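Long-range contact in 2-oxo-1,2-dihydroquinoline 8-monooxygenase, oxygenase component (Pseudomonas putida, PDB 1Z02), which probably hydroxylates 2-oxo-1,2-dihydroquinoline at position 8, using a Rieske [2Fe-2S] cluster and a mononuclear iron centre to activate oxygen: residues A166-R176 / V253-M262. Sequence-based numbering, arbitrary orientation.
Sequences AHDLPFRFPER and VEDDDGPKGM
Phe171, Pro259 and His167 carry this contact, in which the loop 166-176 packs against the connecting loop and adjoining strand ends of the beta hairpin formed by strands 250-253 and 261-264, at the edge of the antiparallel sheet of the Bet v 1-like catalytic domain. Phe171 CD2 lies 3.6 Å from Pro259 CG, while CE2 reaches Val253 CG2 at the end of strand 250-253; with CG anti to the carbonyl carbon (chi1 -51°), the ring is set so that its CD2-CE2 side meets both, and it turns an edge to Gly261 and Met262. Val297 of strand 293-297 touches both Phe171 and Pro259. The proline ring is further bounded by backbone oxygens: its CA makes a CA-H...O contact of 3.2 Å with His167 O, and CB packs against Leu169 O. A water bridges His167 O and Lys260 N, accepting from the amide at 3.0 Å. The imidazole lies over the hairpin turn, with Gly258 N 3.3 Å above one face, offset toward the rim. Cutting this ring back to an alanine would probably uncover the Gly258 amide. Arg176 NH1 approaches Pro259 CD and Gly258 CA, and a water in the guanidinium plane accepts from NH1 at 2.6 Å and lies 3.0 Å from Asp257 O, to which it can donate.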
# COMPACT_ATOMS: atom_id res chain seq x y z
N ALA A 166 8.59 33.97 -18.07
CA ALA A 166 9.88 33.85 -18.74
C ALA A 166 11.01 33.51 -17.76
O ALA A 166 11.94 32.78 -18.11
CB ALA A 166 10.19 35.15 -19.48
N HIS A 167 10.93 34.03 -16.54
CA HIS A 167 11.97 33.76 -15.54
C HIS A 167 12.11 32.29 -15.16
O HIS A 167 13.15 31.88 -14.66
CB HIS A 167 11.73 34.60 -14.28
CG HIS A 167 12.10 36.05 -14.44
ND1 HIS A 167 12.23 36.90 -13.37
CD2 HIS A 167 12.34 36.79 -15.55
CE1 HIS A 167 12.54 38.11 -13.81
NE2 HIS A 167 12.62 38.07 -15.13
N ASP A 168 11.06 31.51 -15.41
CA ASP A 168 11.10 30.08 -15.10
C ASP A 168 11.01 29.24 -16.38
O ASP A 168 10.55 28.09 -16.35
CB ASP A 168 9.96 29.70 -14.15
CG ASP A 168 10.22 30.13 -12.72
OD1 ASP A 168 9.34 29.92 -11.85
OD2 ASP A 168 11.32 30.67 -12.45
N LEU A 169 11.45 29.82 -17.49
CA LEU A 169 11.44 29.14 -18.78
C LEU A 169 12.87 29.17 -19.31
O LEU A 169 13.63 30.08 -18.99
CB LEU A 169 10.48 29.86 -19.74
CG LEU A 169 9.27 29.07 -20.25
CD1 LEU A 169 8.70 28.21 -19.20
CD2 LEU A 169 8.25 30.00 -20.81
N PRO A 170 13.25 28.18 -20.14
CA PRO A 170 14.62 28.15 -20.68
C PRO A 170 15.06 29.44 -21.37
O PRO A 170 14.23 30.28 -21.72
CB PRO A 170 14.58 26.97 -21.65
CG PRO A 170 13.58 26.05 -21.00
CD PRO A 170 12.48 27.00 -20.56
N PHE A 171 16.38 29.59 -21.55
CA PHE A 171 16.96 30.77 -22.20
C PHE A 171 16.40 30.88 -23.61
O PHE A 171 16.25 29.88 -24.30
CB PHE A 171 18.49 30.64 -22.27
CG PHE A 171 19.13 30.31 -20.95
CD1 PHE A 171 19.56 29.02 -20.68
CD2 PHE A 171 19.29 31.29 -19.97
CE1 PHE A 171 20.14 28.70 -19.45
CE2 PHE A 171 19.87 30.98 -18.74
CZ PHE A 171 20.29 29.68 -18.48
N ARG A 172 16.11 32.11 -24.05
CA ARG A 172 15.55 32.34 -25.38
C ARG A 172 16.59 32.76 -26.41
O ARG A 172 17.56 33.44 -26.07
CB ARG A 172 14.46 33.42 -25.32
CG ARG A 172 13.36 33.12 -24.32
CD ARG A 172 12.33 34.24 -24.26
NE ARG A 172 11.59 34.39 -25.51
CZ ARG A 172 10.52 35.17 -25.65
NH1 ARG A 172 9.91 35.25 -26.82
NH2 ARG A 172 10.07 35.88 -24.62
N PHE A 173 16.37 32.34 -27.65
CA PHE A 173 17.22 32.67 -28.79
C PHE A 173 16.30 33.25 -29.86
O PHE A 173 15.12 32.89 -29.92
CB PHE A 173 17.92 31.43 -29.35
CG PHE A 173 18.88 30.79 -28.39
CD1 PHE A 173 18.44 29.81 -27.50
CD2 PHE A 173 20.21 31.18 -28.35
CE1 PHE A 173 19.32 29.24 -26.58
CE2 PHE A 173 21.09 30.62 -27.44
CZ PHE A 173 20.65 29.65 -26.55
N PRO A 174 16.81 34.13 -30.73
CA PRO A 174 18.19 34.63 -30.81
C PRO A 174 18.61 35.61 -29.72
O PRO A 174 19.78 35.99 -29.65
CB PRO A 174 18.22 35.26 -32.20
CG PRO A 174 16.87 35.85 -32.30
CD PRO A 174 15.98 34.74 -31.78
N GLU A 175 17.67 36.02 -28.87
CA GLU A 175 17.98 36.96 -27.80
C GLU A 175 19.32 36.69 -27.11
O GLU A 175 20.11 37.59 -26.86
CB GLU A 175 16.86 36.97 -26.76
CG GLU A 175 17.19 37.78 -25.51
CD GLU A 175 16.12 37.69 -24.45
OE1 GLU A 175 16.35 38.20 -23.33
OE2 GLU A 175 15.05 37.12 -24.73
N ARG A 176 19.59 35.42 -26.84
CA ARG A 176 20.82 35.07 -26.15
C ARG A 176 21.85 34.37 -27.04
O ARG A 176 22.79 33.71 -26.55
CB ARG A 176 20.49 34.16 -24.97
CG ARG A 176 19.42 34.66 -24.04
CD ARG A 176 19.80 34.38 -22.63
NE ARG A 176 18.95 35.19 -21.74
CZ ARG A 176 19.27 35.51 -20.50
NH1 ARG A 176 18.40 36.13 -19.75
NH2 ARG A 176 20.48 35.26 -20.03
N VAL A 253 24.16 30.71 -15.22
CA VAL A 253 23.53 32.01 -15.38
C VAL A 253 22.78 32.32 -14.10
O VAL A 253 21.96 31.54 -13.63
CB VAL A 253 22.55 32.03 -16.57
CG1 VAL A 253 22.00 33.44 -16.76
CG2 VAL A 253 23.26 31.56 -17.81
N GLU A 254 23.08 33.48 -13.52
CA GLU A 254 22.50 33.89 -12.25
C GLU A 254 21.93 35.30 -12.19
O GLU A 254 21.74 35.82 -11.08
CB GLU A 254 23.55 33.79 -11.16
CG GLU A 254 23.49 32.55 -10.35
CD GLU A 254 24.74 32.36 -9.54
OE1 GLU A 254 24.87 32.85 -8.42
OE2 GLU A 254 25.63 31.71 -10.04
N ASP A 255 21.67 35.93 -13.34
CA ASP A 255 21.14 37.29 -13.35
C ASP A 255 19.73 37.38 -12.85
O ASP A 255 18.92 36.45 -12.93
CB ASP A 255 21.14 37.90 -14.74
CG ASP A 255 22.47 37.86 -15.41
OD1 ASP A 255 22.47 38.08 -16.62
OD2 ASP A 255 23.51 37.62 -14.76
N ASP A 256 19.42 38.58 -12.42
CA ASP A 256 18.12 38.87 -11.83
C ASP A 256 16.98 38.70 -12.80
O ASP A 256 16.03 37.96 -12.59
CB ASP A 256 18.02 40.31 -11.46
CG ASP A 256 18.74 40.66 -10.25
OD1 ASP A 256 18.61 39.94 -9.28
OD2 ASP A 256 19.39 41.71 -10.23
N ASP A 257 17.07 39.50 -13.85
CA ASP A 257 16.08 39.55 -14.91
C ASP A 257 16.36 38.46 -15.92
O ASP A 257 17.05 38.67 -16.92
CB ASP A 257 16.12 40.91 -15.57
CG ASP A 257 14.89 41.19 -16.35
OD1 ASP A 257 14.65 40.44 -17.32
OD2 ASP A 257 14.17 42.13 -15.98
N GLY A 258 15.85 37.27 -15.62
CA GLY A 258 16.06 36.16 -16.50
C GLY A 258 16.03 34.84 -15.78
O GLY A 258 15.95 34.80 -14.55
N PRO A 259 16.10 33.72 -16.52
CA PRO A 259 16.08 32.40 -15.89
C PRO A 259 17.38 32.07 -15.15
O PRO A 259 18.45 32.56 -15.49
CB PRO A 259 15.81 31.46 -17.06
CG PRO A 259 16.25 32.22 -18.27
CD PRO A 259 15.94 33.64 -17.99
N LYS A 260 17.26 31.25 -14.11
CA LYS A 260 18.42 30.82 -13.33
C LYS A 260 18.72 29.38 -13.72
O LYS A 260 17.89 28.49 -13.50
CB LYS A 260 18.12 30.83 -11.83
CG LYS A 260 17.39 32.05 -11.33
CD LYS A 260 18.22 33.31 -11.37
CE LYS A 260 17.35 34.42 -10.86
NZ LYS A 260 17.87 35.75 -11.01
N GLY A 261 19.90 29.15 -14.28
CA GLY A 261 20.24 27.81 -14.68
C GLY A 261 21.65 27.67 -15.23
O GLY A 261 22.53 28.46 -14.91
N MET A 262 21.85 26.66 -16.07
CA MET A 262 23.16 26.40 -16.65
C MET A 262 23.03 25.97 -18.10
O MET A 262 22.08 25.27 -18.48
CB MET A 262 23.88 25.31 -15.86
CG MET A 262 23.14 23.99 -15.84
SD MET A 262 23.87 22.76 -14.76
CE MET A 262 24.36 21.51 -15.89
O HOH W 1 14.70 29.75 -13.84
O HOH W 2 14.24 33.65 -12.07
O HOH W 3 19.37 36.93 -17.52